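Local atomic coordinates of phenol hydroxylase component phN (Pseudomonas stutzeri, PDB entry 3U52), a protein that probably hydroxylates phenol, as the hydroxylase component of a multicomponent monooxygenase with a diiron centre that uses molecular oxygen. Residues N87-R92 with L284-M289; D253-V258 with Y313-P318; L335-Y340 with P375-L380. All blocks are in the same frame, centred on the assembly; numbering follows the deposited sequence.

Interaction 1: residues N87-R92 with L284-M289; sequences NISDAR and LPNKVM
P285 packs against S89, D90 and R92, where the chain forms an Asx turn from D90 to R92. Both segments are surface loops. Residues 87-92 lead from helix 58-81 into helix 94-103, and residues 284-289 connect helix 254-283 to helix 291-310. S89 OG meets the proline ring on its CB-CG side and lies 3.4 Å from P285 CB. The turn of chi1 (52°), with OG between the backbone N and the carbonyl carbon, points the hydroxyl at the ring. OG is hydrogen-bonded to N217, whose OD1 also takes N286 N. The amide of N286 reaches back to S89, with N286 ND2 3.5 Å from S89 CB. That nitrogen is bonded to Y216 O. D90 CB touches P285 CG at 3.8 Å. R92 bends at chi3 and slides past P285 in the opposite direction. R92 NH2 comes within 3.8 Å of P285 CB. E357 is shared by R92 and K287 in salt bridges, and D90 gives R92 a second carboxylate. That salt bridge has a weak hydrogen bond, R92 NE to D90 OD1 at 3.4 Å. The turn itself is closed by R92 N, which donates to D90 OD1 at 2.9 Å from above the carboxylate plane.

Interaction 2: residues D253-V258 with Y313-P318; sequences DNVPIV and YGIRPP
V255 meets Y313, G314 and I315, and V258 meets I315, in a small, partly buried apolar contact. It joins an early turn of helix 254-283 to the loop between helix 291-310 and helix 321-327. No hydrogen bond crosses it. V255 carries most of the contact. Its two methyls straddle the carbonyl oxygen of Y313, and V255 CG2 lies 3.6 Å from Y313 O. CG1, anti to the backbone N, also faces the next carbonyl, at 4.0 Å from V255 CG1 to G314 O. The Y313 ring takes another course. It turns away toward helix 220-250, where its hydroxyl is hydrogen-bonded to E249. Thus the backbone of Y313, not its ring, meets the valine.

Helix 291-310 ends in a Schellman motif, from which the loop departs. G314, with positive phi, is the C-prime residue: I315 N bonds to L310 O and G314 N to E311 O. A side chain at G314 would collide with the carbonyl oxygen of Y313 and would also come close to V255 CG1.

I315 follows directly. Its chi1 of -71° and chi2 of -65° fold CD1 back toward helix 254-283. I315 CD1 then lies 3.9 Å from V255 CG1, and the two side chains cross obliquely. I315 CD1 is also 3.8 Å from V255 O. It approaches V258 more loosely, at 4.3 Å from I315 CD1 to V258 CG1. F307 and L310 of helix 291-310 also touch I315. V258 in turn rests on I247 and L248 of helix 220-250. R316, next along the loop, forms a salt bridge with D263, which ties the loop again to helix 254-283.

Interaction 3: residues L335-Y340 with P375-L380; sequences LWTTFY and PRYEYL
The Y377 hydroxyl meets the edge of the W336 indole, with Y377 OH 3.5 Å from W336 CD1. The two side chains cross at about a right angle. This OH is hydrogen-bonded to Y282, whose ring stacks on W336. W336 NE1 is bonded to W351 O. W336 and Y340 both have CG anti to the backbone N, with chi1 near 180°. W336 presents its CD1 edge to Y377, while the Y340 side chain reaches out to helix 369-385. L380 places a methyl over one face of Y340, displaced toward the rim. This is a CH-pi contact, with L380 CD1 4.2 Å from the Y340 ring centroid. A water bridges the two residues, at 2.7 Å from Y340 OH and 2.9 Å from L380 O.

The extended R376 chain crosses T337 at about a right angle, with R376 CD 3.7 Å from T337 OG1. R376 also packs on an aromatic side chain of another protein's chain. An alanine in place of R376 would probably open a gap beside T337 and lose that packing. The arrangement is a nearly parallel helix pair, at 21° and 12.0 Å between segment axes, with aromatic and aliphatic side chains filling the space between them.

In the fold
Interactions 1 and 2 lie on opposite sides of the chain's centre, 42 Å apart between centres, yet share one helical hairpin. Helix 254-283 starts at interaction 2 and ends at interaction 1, and helix 291-310 leads back. Interaction 3 comes later in the chain. Its centre is 20 Å from that of interaction 1 and 41 Å from that of interaction 2. W351 links interactions 1 and 3: R92 touches it and W336 bonds to it. None of the three holds an iron ligand. Interactions 1 and 2 do touch helices 187-216 and 220-250, respectively; the first carries E199 of the diiron site, the second E233 and H236. F339, in 335-340, lines a xenon pocket.

Interaction 1: residues N87-R92 with L284-M289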
loop_
_atom_site.group_PDB
_atom_site.type_symbol
_atom_site.label_atom_id
_atom_site.label_comp_id
_atom_site.label_asym_id
_atom_site.label_seq_id
_atom_site.Cartn_x
_atom_site.Cartn_y
_atom_site.Cartn_z
ATOM N N ASN A 87 -10.323 -10.570 11.758
ATOM C CA ASN A 87 -9.517 -11.742 11.383
ATOM C C ASN A 87 -8.424 -12.139 12.363
ATOM O O ASN A 87 -7.698 -13.092 12.106
ATOM C CB ASN A 87 -8.908 -11.552 9.996
ATOM C CG ASN A 87 -9.970 -11.342 8.924
ATOM O OD1 ASN A 87 -9.785 -10.565 7.979
ATOM N ND2 ASN A 87 -11.088 -12.031 9.072
ATOM N N ILE A 88 -8.342 -11.468 13.505
ATOM C CA ILE A 88 -7.419 -11.910 14.540
ATOM C C ILE A 88 -7.874 -13.254 15.118
ATOM O O ILE A 88 -9.031 -13.655 14.943
ATOM C CB ILE A 88 -7.190 -10.845 15.676
ATOM C CG1 ILE A 88 -8.498 -10.460 16.381
ATOM C CG2 ILE A 88 -6.402 -9.596 15.141
ATOM C CD1 ILE A 88 -8.302 -9.508 17.581
ATOM N N SER A 89 -6.962 -13.967 15.766
ATOM C CA SER A 89 -7.240 -15.311 16.307
ATOM C C SER A 89 -8.413 -15.300 17.336
ATOM O O SER A 89 -9.296 -16.177 17.286
ATOM C CB SER A 89 -5.973 -15.892 16.927
ATOM O OG SER A 89 -5.432 -14.952 17.856
ATOM N N ASP A 90 -8.417 -14.299 18.222
ATOM C CA ASP A 90 -9.396 -14.168 19.340
ATOM C C ASP A 90 -9.213 -12.803 19.962
ATOM O O ASP A 90 -8.097 -12.271 19.972
ATOM C CB ASP A 90 -9.112 -15.218 20.433
ATOM C CG ASP A 90 -10.173 -15.206 21.542
ATOM O OD1 ASP A 90 -9.928 -14.643 22.616
ATOM O OD2 ASP A 90 -11.294 -15.687 21.287
ATOM N N ALA A 91 -10.289 -12.225 20.492
ATOM C CA ALA A 91 -10.229 -10.894 21.079
ATOM C C ALA A 91 -9.284 -10.831 22.307
ATOM O O ALA A 91 -8.835 -9.729 22.646
ATOM C CB ALA A 91 -11.589 -10.397 21.441
ATOM N N ARG A 92 -8.963 -11.980 22.935
ATOM C CA ARG A 92 -7.981 -11.995 24.039
ATOM C C ARG A 92 -6.687 -11.349 23.554
ATOM O O ARG A 92 -5.965 -10.710 24.328
ATOM C CB ARG A 92 -7.653 -13.411 24.561
ATOM C CG ARG A 92 -8.800 -14.066 25.367
ATOM C CD ARG A 92 -8.434 -15.495 25.871
ATOM N NE ARG A 92 -7.975 -16.344 24.762
ATOM C CZ ARG A 92 -7.366 -17.536 24.872
ATOM N NH1 ARG A 92 -7.096 -18.057 26.075
ATOM N NH2 ARG A 92 -6.999 -18.214 23.768
ATOM N N LEU A 284 -1.057 -14.194 24.058
ATOM C CA LEU A 284 -1.196 -14.609 22.653
ATOM C C LEU A 284 -1.971 -15.939 22.536
ATOM O O LEU A 284 -1.522 -16.945 23.084
ATOM C CB LEU A 284 0.184 -14.731 21.978
ATOM C CG LEU A 284 1.127 -13.515 22.005
ATOM C CD1 LEU A 284 2.496 -13.893 21.447
ATOM C CD2 LEU A 284 0.525 -12.320 21.238
ATOM N N PRO A 285 -3.159 -15.926 21.874
ATOM C CA PRO A 285 -3.907 -17.168 21.635
ATOM C C PRO A 285 -3.084 -18.241 20.906
ATOM O O PRO A 285 -3.036 -19.397 21.382
ATOM C CB PRO A 285 -5.119 -16.697 20.801
ATOM C CG PRO A 285 -5.362 -15.291 21.289
ATOM C CD PRO A 285 -3.949 -14.728 21.459
ATOM N N ASN A 286 -2.435 -17.858 19.789
ATOM C CA ASN A 286 -1.428 -18.718 19.137
ATOM C C ASN A 286 -0.030 -18.334 19.565
ATOM O O ASN A 286 0.372 -17.174 19.367
ATOM C CB ASN A 286 -1.556 -18.709 17.591
ATOM C CG ASN A 286 -2.986 -18.976 17.141
ATOM O OD1 ASN A 286 -3.653 -19.848 17.702
ATOM N ND2 ASN A 286 -3.473 -18.225 16.171
ATOM N N LYS A 287 0.708 -19.321 20.109
ATOM C CA LYS A 287 2.008 -19.097 20.728
ATOM C C LYS A 287 3.105 -19.093 19.675
ATOM O O LYS A 287 3.042 -19.862 18.710
ATOM C CB LYS A 287 2.345 -20.195 21.765
ATOM C CG LYS A 287 1.262 -20.523 22.804
ATOM C CD LYS A 287 0.935 -19.341 23.778
ATOM C CE LYS A 287 -0.319 -19.677 24.619
ATOM N NZ LYS A 287 -0.769 -18.456 25.433
ATOM N N VAL A 288 4.106 -18.245 19.867
ATOM C CA VAL A 288 5.292 -18.191 18.994
ATOM C C VAL A 288 6.381 -19.115 19.579
ATOM O O VAL A 288 6.843 -20.072 18.946
ATOM C CB VAL A 288 5.859 -16.737 18.858
ATOM C CG1 VAL A 288 7.034 -16.695 17.828
ATOM C CG2 VAL A 288 4.778 -15.775 18.432
ATOM N N MET A 289 6.798 -18.804 20.784
ATOM C CA MET A 289 7.791 -19.584 21.514
ATOM C C MET A 289 7.578 -19.176 22.964
ATOM O O MET A 289 6.794 -18.247 23.225
ATOM C CB MET A 289 9.217 -19.276 21.068
ATOM C CG MET A 289 9.714 -17.884 21.421
ATOM S SD MET A 289 11.271 -17.416 20.600
ATOM C CE MET A 289 10.569 -16.057 19.652
#

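Interaction 2: residues D253-V258 with Y313-P318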
loop_
_atom_site.group_PDB
_atom_site.type_symbol
_atom_site.label_atom_id
_atom_site.label_comp_id
_atom_site.label_asym_id
_atom_site.label_seq_id
_atom_site.Cartn_x
_atom_site.Cartn_y
_atom_site.Cartn_z
ATOM N N ASP A 253 40.202 4.521 31.515
ATOM C CA ASP A 253 39.345 4.948 32.627
ATOM C C ASP A 253 37.825 4.759 32.349
ATOM O O ASP A 253 37.048 4.662 33.290
ATOM C CB ASP A 253 39.650 6.380 33.038
ATOM C CG ASP A 253 41.094 6.551 33.619
ATOM O OD1 ASP A 253 41.732 5.546 34.038
ATOM O OD2 ASP A 253 41.578 7.706 33.647
ATOM N N ASN A 254 37.427 4.639 31.065
ATOM C CA ASN A 254 35.991 4.519 30.734
ATOM C C ASN A 254 35.489 3.143 31.060
ATOM O O ASN A 254 34.289 2.915 31.104
ATOM C CB ASN A 254 35.702 4.774 29.260
ATOM C CG ASN A 254 36.033 6.188 28.834
ATOM O OD1 ASN A 254 36.224 7.068 29.675
ATOM N ND2 ASN A 254 36.073 6.422 27.516
ATOM N N VAL A 255 36.402 2.212 31.271
ATOM C CA VAL A 255 35.985 0.800 31.270
ATOM C C VAL A 255 35.165 0.473 32.511
ATOM O O VAL A 255 34.080 -0.137 32.376
ATOM C CB VAL A 255 37.193 -0.222 31.028
ATOM C CG1 VAL A 255 36.768 -1.661 31.336
ATOM C CG2 VAL A 255 37.706 -0.108 29.605
ATOM N N PRO A 256 35.662 0.849 33.728
ATOM C CA PRO A 256 34.821 0.525 34.897
ATOM C C PRO A 256 33.489 1.304 34.964
ATOM O O PRO A 256 32.511 0.791 35.508
ATOM C CB PRO A 256 35.710 0.892 36.086
ATOM C CG PRO A 256 36.665 1.911 35.512
ATOM C CD PRO A 256 36.957 1.441 34.135
ATOM N N ILE A 257 33.449 2.520 34.418
ATOM C CA ILE A 257 32.193 3.286 34.394
ATOM C C ILE A 257 31.162 2.556 33.507
ATOM O O ILE A 257 29.995 2.419 33.885
ATOM C CB ILE A 257 32.416 4.725 33.838
ATOM C CG1 ILE A 257 33.479 5.472 34.698
ATOM C CG2 ILE A 257 31.046 5.465 33.754
ATOM C CD1 ILE A 257 33.912 6.827 34.106
ATOM N N VAL A 258 31.614 2.131 32.321
ATOM C CA VAL A 258 30.766 1.411 31.377
ATOM C C VAL A 258 30.344 0.104 31.986
ATOM O O VAL A 258 29.221 -0.319 31.801
ATOM C CB VAL A 258 31.475 1.145 30.005
ATOM C CG1 VAL A 258 30.664 0.198 29.154
ATOM C CG2 VAL A 258 31.669 2.453 29.231
ATOM N N TYR A 313 38.251 -5.757 25.929
ATOM C CA TYR A 313 38.293 -4.415 26.557
ATOM C C TYR A 313 38.373 -4.488 28.063
ATOM O O TYR A 313 38.490 -3.457 28.712
ATOM C CB TYR A 313 37.062 -3.592 26.191
ATOM C CG TYR A 313 36.847 -3.415 24.717
ATOM C CD1 TYR A 313 35.759 -4.004 24.072
ATOM C CD2 TYR A 313 37.748 -2.677 23.960
ATOM C CE1 TYR A 313 35.561 -3.851 22.719
ATOM C CE2 TYR A 313 37.567 -2.509 22.591
ATOM C CZ TYR A 313 36.468 -3.092 21.981
ATOM O OH TYR A 313 36.323 -2.896 20.625
ATOM N N GLY A 314 38.324 -5.686 28.634
ATOM C CA GLY A 314 38.267 -5.797 30.093
ATOM C C GLY A 314 36.837 -5.816 30.646
ATOM O O GLY A 314 36.638 -5.638 31.850
ATOM N N ILE A 315 35.843 -6.048 29.787
ATOM C CA ILE A 315 34.420 -6.034 30.222
ATOM C C ILE A 315 33.979 -7.461 30.624
ATOM O O ILE A 315 34.347 -8.420 29.968
ATOM C CB ILE A 315 33.492 -5.448 29.089
ATOM C CG1 ILE A 315 33.706 -3.941 28.914
ATOM C CG2 ILE A 315 31.995 -5.837 29.258
ATOM C CD1 ILE A 315 33.304 -3.068 30.100
ATOM N N ARG A 316 33.261 -7.625 31.723
ATOM C CA ARG A 316 32.715 -8.964 32.069
ATOM C C ARG A 316 31.191 -8.957 31.835
ATOM O O ARG A 316 30.600 -7.889 31.679
ATOM C CB ARG A 316 33.034 -9.346 33.519
ATOM C CG ARG A 316 32.582 -8.276 34.505
ATOM C CD ARG A 316 32.320 -8.730 35.925
ATOM N NE ARG A 316 31.968 -7.577 36.757
ATOM C CZ ARG A 316 30.754 -7.019 36.791
ATOM N NH1 ARG A 316 29.764 -7.524 36.058
ATOM N NH2 ARG A 316 30.520 -5.962 37.553
ATOM N N PRO A 317 30.558 -10.154 31.784
ATOM C CA PRO A 317 29.093 -10.169 31.584
ATOM C C PRO A 317 28.376 -9.458 32.740
ATOM O O PRO A 317 28.945 -9.324 33.880
ATOM C CB PRO A 317 28.740 -11.674 31.513
ATOM C CG PRO A 317 30.054 -12.409 31.391
ATOM C CD PRO A 317 31.150 -11.521 31.891
ATOM N N PRO A 318 27.126 -8.994 32.505
ATOM C CA PRO A 318 26.436 -8.260 33.589
ATOM C C PRO A 318 26.269 -9.037 34.906
ATOM O O PRO A 318 26.028 -10.256 34.921
ATOM C CB PRO A 318 25.042 -7.923 32.989
ATOM C CG PRO A 318 25.207 -8.113 31.538
ATOM C CD PRO A 318 26.284 -9.109 31.288
#

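Interaction 3: residues L335-Y340 with P375-L380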
loop_
_atom_site.group_PDB
_atom_site.type_symbol
_atom_site.label_atom_id
_atom_site.label_comp_id
_atom_site.label_asym_id
_atom_site.label_seq_id
_atom_site.Cartn_x
_atom_site.Cartn_y
_atom_site.Cartn_z
ATOM N N LEU A 335 4.177 -13.069 37.003
ATOM C CA LEU A 335 3.561 -11.835 36.578
ATOM C C LEU A 335 2.087 -12.023 36.186
ATOM O O LEU A 335 1.258 -11.167 36.485
ATOM C CB LEU A 335 4.359 -11.230 35.415
ATOM C CG LEU A 335 5.523 -10.420 35.964
ATOM C CD1 LEU A 335 6.607 -10.562 34.973
ATOM C CD2 LEU A 335 5.017 -8.989 36.034
ATOM N N TRP A 336 1.742 -13.154 35.546
ATOM C CA TRP A 336 0.363 -13.271 35.047
ATOM C C TRP A 336 -0.547 -13.354 36.238
ATOM O O TRP A 336 -1.608 -12.728 36.326
ATOM C CB TRP A 336 0.182 -14.499 34.165
ATOM C CG TRP A 336 -1.226 -14.676 33.608
ATOM C CD1 TRP A 336 -2.138 -15.671 33.936
ATOM C CD2 TRP A 336 -1.887 -13.834 32.661
ATOM N NE1 TRP A 336 -3.293 -15.512 33.197
ATOM C CE2 TRP A 336 -3.154 -14.414 32.389
ATOM C CE3 TRP A 336 -1.507 -12.670 31.959
ATOM C CZ2 TRP A 336 -4.044 -13.860 31.478
ATOM C CZ3 TRP A 336 -2.399 -12.125 31.060
ATOM C CH2 TRP A 336 -3.651 -12.722 30.828
ATOM N N THR A 337 -0.129 -14.174 37.176
ATOM C CA THR A 337 -0.829 -14.295 38.479
ATOM C C THR A 337 -0.971 -12.935 39.305
ATOM O O THR A 337 -2.049 -12.633 39.895
ATOM C CB THR A 337 -0.208 -15.600 39.107
ATOM O OG1 THR A 337 -1.116 -16.709 39.083
ATOM C CG2 THR A 337 0.595 -15.459 40.242
ATOM N N THR A 338 0.040 -12.084 39.254
ATOM C CA THR A 338 -0.020 -10.719 39.775
ATOM C C THR A 338 -1.065 -9.880 39.062
ATOM O O THR A 338 -1.900 -9.234 39.714
ATOM C CB THR A 338 1.359 -10.059 39.624
ATOM O OG1 THR A 338 2.262 -10.823 40.438
ATOM C CG2 THR A 338 1.362 -8.587 40.055
ATOM N N PHE A 339 -1.042 -9.885 37.725
ATOM C CA PHE A 339 -1.970 -9.064 36.964
ATOM C C PHE A 339 -3.381 -9.600 37.083
ATOM O O PHE A 339 -4.343 -8.818 37.166
ATOM C CB PHE A 339 -1.530 -8.909 35.510
ATOM C CG PHE A 339 -0.455 -7.840 35.322
ATOM C CD1 PHE A 339 0.878 -8.179 35.210
ATOM C CD2 PHE A 339 -0.800 -6.506 35.302
ATOM C CE1 PHE A 339 1.856 -7.203 35.008
ATOM C CE2 PHE A 339 0.157 -5.517 35.081
ATOM C CZ PHE A 339 1.497 -5.867 34.965
ATOM N N TYR A 340 -3.520 -10.913 37.135
ATOM C CA TYR A 340 -4.856 -11.537 37.343
ATOM C C TYR A 340 -5.587 -10.949 38.595
ATOM O O TYR A 340 -6.746 -10.536 38.511
ATOM C CB TYR A 340 -4.690 -13.073 37.461
ATOM C CG TYR A 340 -5.958 -13.845 37.620
ATOM C CD1 TYR A 340 -6.524 -14.036 38.882
ATOM C CD2 TYR A 340 -6.604 -14.360 36.524
ATOM C CE1 TYR A 340 -7.721 -14.741 39.047
ATOM C CE2 TYR A 340 -7.798 -15.102 36.680
ATOM C CZ TYR A 340 -8.348 -15.260 37.936
ATOM O OH TYR A 340 -9.510 -15.966 38.045
ATOM N N PRO A 375 -1.314 -25.613 39.925
ATOM C CA PRO A 375 -2.237 -25.631 41.071
ATOM C C PRO A 375 -2.906 -24.265 41.355
ATOM O O PRO A 375 -4.014 -24.227 41.837
ATOM C CB PRO A 375 -1.359 -26.019 42.256
ATOM C CG PRO A 375 0.003 -26.332 41.717
ATOM C CD PRO A 375 0.058 -26.049 40.276
ATOM N N ARG A 376 -2.230 -23.160 41.015
ATOM C CA ARG A 376 -2.816 -21.835 41.174
ATOM C C ARG A 376 -4.034 -21.722 40.298
ATOM O O ARG A 376 -5.064 -21.247 40.767
ATOM C CB ARG A 376 -1.853 -20.740 40.748
ATOM C CG ARG A 376 -0.555 -20.754 41.496
ATOM C CD ARG A 376 0.327 -19.519 41.072
ATOM N NE ARG A 376 1.497 -19.526 41.956
ATOM C CZ ARG A 376 2.299 -18.493 42.159
ATOM N NH1 ARG A 376 2.085 -17.326 41.511
ATOM N NH2 ARG A 376 3.323 -18.644 42.999
ATOM N N TYR A 377 -3.900 -22.097 39.021
ATOM C CA TYR A 377 -5.025 -22.000 38.066
ATOM C C TYR A 377 -6.152 -22.995 38.438
ATOM O O TYR A 377 -7.326 -22.676 38.304
ATOM C CB TYR A 377 -4.532 -22.162 36.617
ATOM C CG TYR A 377 -3.439 -21.122 36.255
ATOM C CD1 TYR A 377 -3.701 -19.745 36.333
ATOM C CD2 TYR A 377 -2.155 -21.521 35.863
ATOM C CE1 TYR A 377 -2.679 -18.784 36.043
ATOM C CE2 TYR A 377 -1.142 -20.587 35.573
ATOM C CZ TYR A 377 -1.417 -19.233 35.676
ATOM O OH TYR A 377 -0.432 -18.325 35.387
ATOM N N GLU A 378 -5.790 -24.164 38.963
ATOM C CA GLU A 378 -6.816 -25.097 39.456
ATOM C C GLU A 378 -7.689 -24.436 40.549
ATOM O O GLU A 378 -8.932 -24.419 40.442
ATOM C CB GLU A 378 -6.177 -26.393 39.913
ATOM C CG GLU A 378 -5.449 -27.101 38.781
ATOM C CD GLU A 378 -4.804 -28.408 39.216
ATOM O OE1 GLU A 378 -4.417 -29.222 38.331
ATOM O OE2 GLU A 378 -4.683 -28.634 40.437
ATOM N N TYR A 379 -7.030 -23.875 41.574
ATOM C CA TYR A 379 -7.704 -23.145 42.650
ATOM C C TYR A 379 -8.482 -21.916 42.169
ATOM O O TYR A 379 -9.637 -21.724 42.559
ATOM C CB TYR A 379 -6.702 -22.736 43.759
ATOM C CG TYR A 379 -7.362 -21.930 44.873
ATOM C CD1 TYR A 379 -8.159 -22.560 45.862
ATOM C CD2 TYR A 379 -7.239 -20.558 44.911
ATOM C CE1 TYR A 379 -8.807 -21.812 46.879
ATOM C CE2 TYR A 379 -7.893 -19.794 45.914
ATOM C CZ TYR A 379 -8.656 -20.443 46.890
ATOM O OH TYR A 379 -9.295 -19.714 47.853
ATOM N N LEU A 380 -7.858 -21.084 41.322
ATOM C CA LEU A 380 -8.534 -19.850 40.902
ATOM C C LEU A 380 -9.762 -20.169 40.044
ATOM O O LEU A 380 -10.767 -19.477 40.125
ATOM C CB LEU A 380 -7.577 -18.946 40.122
ATOM C CG LEU A 380 -6.429 -18.383 40.932
ATOM C CD1 LEU A 380 -5.411 -17.755 39.958
ATOM C CD2 LEU A 380 -6.964 -17.393 41.974
HETATM O O HOH W 1 -10.389 -16.644 40.469
#